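Long-range contact in NADH-rubredoxin oxidoreductase (Clostridium acetobutylicum, PDB 3KLJ), which passes electrons from NADH through its bound FAD to rubredoxin, a step in the chains that detoxify dioxygen in this anaerobe: residues A[113-118]-A[230-235]. Sequence-based numbering, arbitrary orientation. Where two conformers were deposited one is given.
Sequences GSIANK and KPNLDF. With FAD (flavin-adenine dinucleotide), chain B.
The carboxamide of N232 is sandwiched: CB of I115 lies over one face, 4.0 Å from CG of N232, and the adenine of FAD lies on the other side, its C8A 3.7 Å from ND2. With CG anti to the backbone N (chi1 -166°), the amide is set against CB of I115, and its ND2 gives a hydrogen to a water that donates to O of S114. The F235 ring has the carbonyl carbon of L233 over one face, and the adenine amino group N6A reaches CD1 obliquely at 3.6 Å. A second amide, that of N117, accepts a hydrogen bond from the ammonium of K230: NZ lies 2.9 Å from OD1, above the carbonyl plane, and the two side chains cross at about a right angle. A bend at the last torsion of K230 (chi4 74°) turns the ammonium back to that oxygen, while ND2 of N117 is held by O of V227. Between these side chains the backbones form a short antiparallel pairing. I115 and K230 exchange N-H...O bonds in both directions, and a nearly straight bond (172°) runs from N of N232 to O of G113. G113, with positive phi and no side chain, brings its CA to 3.1 Å from the bridging O3P of the pyrophosphate. OG of S114 is hydrogen-bonded to OD1 of D265, a residue that also binds FAD. The result is a two-stranded antiparallel ribbon of the glutathione reductase-type fold, joining the chain's exit from the FAD-binding domain to its return from the NADH-binding domain, beside the cofactor's adenine and pyrophosphate.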
ATOM      1  N   GLY A 113       3.362  -3.731   9.338  1.00 18.14           N
ATOM      2  CA  GLY A 113       3.311  -3.172   7.987  1.00 18.56           C
ATOM      3  C   GLY A 113       4.196  -3.824   6.929  1.00 19.11           C
ATOM      4  O   GLY A 113       4.355  -5.049   6.897  1.00 19.06           O
ATOM      5  N   SER A 114       4.757  -2.995   6.052  1.00 18.96           N
ATOM      6  CA  SER A 114       5.500  -3.485   4.897  1.00 19.26           C
ATOM      7  C   SER A 114       6.936  -2.975   4.839  1.00 18.92           C
ATOM      8  O   SER A 114       7.311  -2.051   5.554  1.00 18.80           O
ATOM      9  CB  SER A 114       4.778  -3.096   3.593  1.00 18.99           C
ATOM     10  OG  SER A 114       3.484  -3.667   3.541  1.00 20.51           O
ATOM     11  N   ILE A 115       7.711  -3.583   3.946  1.00 18.65           N
ATOM     12  CA  ILE A 115       9.073  -3.179   3.668  1.00 18.23           C
ATOM     13  C   ILE A 115       9.253  -3.110   2.141  1.00 17.97           C
ATOM     14  O   ILE A 115       8.827  -4.008   1.416  1.00 17.58           O
ATOM     15  CB  ILE A 115      10.119  -4.109   4.353  1.00 18.14           C
ATOM     16  CG1 ILE A 115      11.543  -3.552   4.165  1.00 19.03           C
ATOM     17  CG2 ILE A 115       9.992  -5.571   3.868  1.00 18.17           C
ATOM     18  CD1 ILE A 115      12.559  -4.048   5.218  1.00 19.37           C
ATOM     19  N   ALA A 116       9.861  -2.026   1.671  1.00 17.41           N
ATOM     20  CA  ALA A 116      10.082  -1.818   0.245  1.00 17.63           C
ATOM     21  C   ALA A 116      10.988  -2.902  -0.333  1.00 17.73           C
ATOM     22  O   ALA A 116      11.988  -3.280   0.291  1.00 17.29           O
ATOM     23  CB  ALA A 116      10.673  -0.445  -0.001  1.00 17.31           C
ATOM     24  N   ASN A 117      10.615  -3.417  -1.505  1.00 17.54           N
ATOM     25  CA  ASN A 117      11.474  -4.317  -2.261  1.00 18.40           C
ATOM     26  C   ASN A 117      12.744  -3.590  -2.685  1.00 19.16           C
ATOM     27  O   ASN A 117      12.690  -2.476  -3.202  1.00 19.12           O
ATOM     28  CB  ASN A 117      10.766  -4.849  -3.506  1.00 18.12           C
ATOM     29  CG  ASN A 117       9.574  -5.727  -3.178  1.00 18.00           C
ATOM     30  OD1 ASN A 117       9.594  -6.511  -2.225  1.00 15.62           O
ATOM     31  ND2 ASN A 117       8.521  -5.599  -3.976  1.00 16.58           N
ATOM     32  N   LYS A 118      13.886  -4.219  -2.451  1.00 20.48           N
ATOM     33  CA  LYS A 118      15.163  -3.630  -2.826  1.00 21.52           C
ATOM     34  C   LYS A 118      15.714  -4.311  -4.062  1.00 21.50           C
ATOM     35  O   LYS A 118      15.828  -5.536  -4.107  1.00 21.65           O
ATOM     36  CB  LYS A 118      16.162  -3.692  -1.665  1.00 21.98           C
ATOM     37  CG  LYS A 118      16.185  -2.434  -0.792  1.00 24.41           C
ATOM     38  CD  LYS A 118      15.085  -2.446   0.263  1.00 27.63           C
ATOM     39  CE  LYS A 118      14.892  -1.082   0.926  1.00 28.83           C
ATOM     40  NZ  LYS A 118      13.792  -1.126   1.950  1.00 28.26           N
ATOM     41  N   LYS A 230       6.549  -5.611   0.499  1.00 16.04           N
ATOM     42  CA  LYS A 230       6.141  -6.904   1.087  1.00 17.12           C
ATOM     43  C   LYS A 230       5.923  -6.788   2.601  1.00 17.29           C
ATOM     44  O   LYS A 230       6.577  -5.971   3.257  1.00 17.80           O
ATOM     45  CB  LYS A 230       7.219  -7.980   0.855  1.00 16.97           C
ATOM     46  CG  LYS A 230       7.358  -8.488  -0.571  1.00 19.86           C
ATOM     47  CD  LYS A 230       8.368  -9.653  -0.617  1.00 20.75           C
ATOM     48  CE  LYS A 230       8.530 -10.216  -2.011  1.00 21.09           C
ATOM     49  NZ  LYS A 230       9.316  -9.317  -2.898  1.00 22.88           N
ATOM     50  N   PRO A 231       5.030  -7.616   3.168  1.00 17.51           N
ATOM     51  CA  PRO A 231       4.889  -7.668   4.621  1.00 18.04           C
ATOM     52  C   PRO A 231       6.232  -7.730   5.355  1.00 18.26           C
ATOM     53  O   PRO A 231       7.117  -8.488   4.985  1.00 18.12           O
ATOM     54  CB  PRO A 231       4.107  -8.967   4.830  1.00 18.01           C
ATOM     55  CG  PRO A 231       3.161  -8.965   3.655  1.00 16.99           C
ATOM     56  CD  PRO A 231       4.041  -8.495   2.504  1.00 17.67           C
ATOM     57  N   ASN A 232       6.365  -6.903   6.381  1.00 18.94           N
ATOM     58  CA  ASN A 232       7.577  -6.835   7.179  1.00 19.81           C
ATOM     59  C   ASN A 232       7.400  -7.757   8.389  1.00 20.08           C
ATOM     60  O   ASN A 232       6.768  -7.376   9.372  1.00 20.09           O
ATOM     61  CB  ASN A 232       7.800  -5.377   7.594  1.00 19.88           C
ATOM     62  CG  ASN A 232       9.191  -5.110   8.151  1.00 20.75           C
ATOM     63  OD1 ASN A 232       9.969  -6.023   8.420  1.00 21.73           O
ATOM     64  ND2 ASN A 232       9.499  -3.833   8.337  1.00 20.72           N
ATOM     65  N   LEU A 233       7.957  -8.969   8.304  1.00 20.21           N
ATOM     66  CA  LEU A 233       7.669 -10.012   9.295  1.00 20.43           C
ATOM     67  C   LEU A 233       8.842 -10.936   9.675  1.00 20.90           C
ATOM     68  O   LEU A 233       8.612 -12.027  10.207  1.00 21.00           O
ATOM     69  CB  LEU A 233       6.458 -10.853   8.832  1.00 20.16           C
ATOM     70  CG  LEU A 233       6.456 -11.379   7.379  1.00 20.19           C
ATOM     71  CD1 LEU A 233       7.638 -12.339   7.117  1.00 19.17           C
ATOM     72  CD2 LEU A 233       5.131 -12.057   7.018  1.00 17.60           C
ATOM     73  N   ASP A 234      10.084 -10.509   9.441  1.00 21.08           N
ATOM     74  CA  ASP A 234      11.263 -11.329   9.750  0.50 21.19           C
ATOM     75  C   ASP A 234      11.313 -11.777  11.212  1.00 21.22           C
ATOM     76  O   ASP A 234      11.801 -12.861  11.517  1.00 21.14           O
ATOM     77  CB  ASP A 234      12.559 -10.594   9.396  0.50 21.30           C
ATOM     78  CG  ASP A 234      13.758 -11.526   9.344  0.50 21.39           C
ATOM     79  OD1 ASP A 234      13.690 -12.533   8.606  0.50 21.50           O
ATOM     80  OD2 ASP A 234      14.761 -11.261  10.038  0.50 21.78           O
ATOM     81  N   PHE A 235      10.800 -10.936  12.114  1.00 21.12           N
ATOM     82  CA  PHE A 235      10.783 -11.239  13.561  1.00 21.68           C
ATOM     83  C   PHE A 235       9.925 -12.457  13.972  1.00 21.74           C
ATOM     84  O   PHE A 235       9.980 -12.879  15.120  1.00 21.67           O
ATOM     85  CB  PHE A 235      10.370 -10.004  14.376  1.00 22.06           C
ATOM     86  CG  PHE A 235       9.051  -9.431  13.963  1.00 22.31           C
ATOM     87  CD1 PHE A 235       8.989  -8.434  13.004  1.00 23.63           C
ATOM     88  CD2 PHE A 235       7.864  -9.906  14.518  1.00 23.75           C
ATOM     89  CE1 PHE A 235       7.757  -7.913  12.596  1.00 25.06           C
ATOM     90  CE2 PHE A 235       6.633  -9.394  14.114  1.00 24.57           C
ATOM     91  CZ  PHE A 235       6.582  -8.397  13.160  1.00 24.57           C
TER
HETATM   92  PA  FAD B 401       2.705   0.688   8.278  1.00 18.30           P
HETATM   93  O1A FAD B 401       3.898   0.264   7.463  1.00 18.60           O
HETATM   94  O2A FAD B 401       2.108   1.992   7.806  1.00 19.35           O
HETATM   95  O5B FAD B 401       3.120   0.799   9.815  1.00 21.06           O
HETATM   96  C5B FAD B 401       3.842  -0.241  10.450  1.00 20.91           C
HETATM   97  C4B FAD B 401       4.803   0.363  11.474  1.00 21.12           C
HETATM   98  O4B FAD B 401       5.443  -0.682  12.205  1.00 19.85           O
HETATM   99  C3B FAD B 401       5.911   1.159  10.789  1.00 21.12           C
HETATM  100  O3B FAD B 401       5.998   2.443  11.386  1.00 23.72           O
HETATM  101  C2B FAD B 401       7.177   0.356  11.020  1.00 21.25           C
HETATM  102  O2B FAD B 401       8.306   1.174  11.234  1.00 23.46           O
HETATM  103  C1B FAD B 401       6.836  -0.433  12.276  1.00 20.89           C
HETATM  104  N9A FAD B 401       7.596  -1.689  12.411  1.00 21.12           N
HETATM  105  C8A FAD B 401       8.003  -2.532  11.412  1.00 21.82           C
HETATM  106  N7A FAD B 401       8.668  -3.571  11.970  1.00 21.27           N
HETATM  107  C5A FAD B 401       8.688  -3.411  13.308  1.00 21.30           C
HETATM  108  C6A FAD B 401       9.239  -4.172  14.339  1.00 21.45           C
HETATM  109  N6A FAD B 401      10.119  -5.136  14.063  1.00 20.16           N
HETATM  110  N1A FAD B 401       9.097  -3.732  15.644  1.00 20.91           N
HETATM  111  C2A FAD B 401       8.423  -2.558  15.925  1.00 20.44           C
HETATM  112  N3A FAD B 401       7.890  -1.804  14.896  1.00 21.51           N
HETATM  113  C4A FAD B 401       8.017  -2.228  13.603  1.00 21.55           C
HETATM  114  N1  FAD B 401      -2.646   2.990   0.582  1.00 20.18           N
HETATM  115  C2  FAD B 401      -3.868   3.283   0.015  1.00 21.45           C
HETATM  116  O2  FAD B 401      -4.844   2.619   0.317  1.00 21.38           O
HETATM  117  N3  FAD B 401      -4.007   4.337  -0.865  1.00 20.29           N
HETATM  118  C4  FAD B 401      -2.912   5.098  -1.200  1.00 21.27           C
HETATM  119  O4  FAD B 401      -3.067   6.023  -2.002  1.00 20.99           O
HETATM  120  C4X FAD B 401      -1.659   4.804  -0.644  1.00 20.65           C
HETATM  121  N5  FAD B 401      -0.541   5.563  -0.957  1.00 19.24           N
HETATM  122  C5X FAD B 401       0.689   5.269  -0.400  1.00 18.91           C
HETATM  123  C6  FAD B 401       1.816   6.037  -0.727  1.00 18.36           C
HETATM  124  C7  FAD B 401       3.056   5.732  -0.142  1.00 17.62           C
HETATM  125  C7M FAD B 401       4.265   6.550  -0.489  1.00 17.50           C
HETATM  126  C8  FAD B 401       3.169   4.665   0.748  1.00 17.67           C
HETATM  127  C8M FAD B 401       4.490   4.311   1.385  1.00 16.29           C
HETATM  128  C9  FAD B 401       2.048   3.905   1.062  1.00 17.60           C
HETATM  129  C9A FAD B 401       0.806   4.206   0.495  1.00 19.92           C
HETATM  130  N10 FAD B 401      -0.315   3.444   0.821  1.00 19.59           N
HETATM  131  C10 FAD B 401      -1.540   3.744   0.255  1.00 20.39           C
HETATM  132  C1' FAD B 401      -0.191   2.290   1.759  1.00 19.11           C
HETATM  133  C2' FAD B 401      -0.614   2.634   3.171  1.00 19.92           C
HETATM  134  O2' FAD B 401       0.284   3.597   3.684  1.00 21.00           O
HETATM  135  C3' FAD B 401      -0.546   1.355   3.983  1.00 19.07           C
HETATM  136  O3' FAD B 401      -1.529   0.448   3.520  1.00 21.52           O
HETATM  137  C4' FAD B 401      -0.762   1.577   5.470  1.00 19.39           C
HETATM  138  O4' FAD B 401       0.180   2.514   5.976  1.00 18.88           O
HETATM  139  C5' FAD B 401      -0.553   0.249   6.187  1.00 18.13           C
HETATM  140  O5' FAD B 401      -0.565   0.513   7.567  1.00 18.38           O
HETATM  141  P   FAD B 401       0.105  -0.520   8.572  1.00 17.46           P
HETATM  142  O1P FAD B 401      -0.103  -0.019   9.992  1.00 18.90           O
HETATM  143  O2P FAD B 401      -0.395  -1.923   8.329  1.00 18.74           O
HETATM  144  O3P FAD B 401       1.672  -0.541   8.184  1.00 17.98           O
HETATM  145  O   HOH W   1       7.102  -1.811   8.166  1.00 18.06           O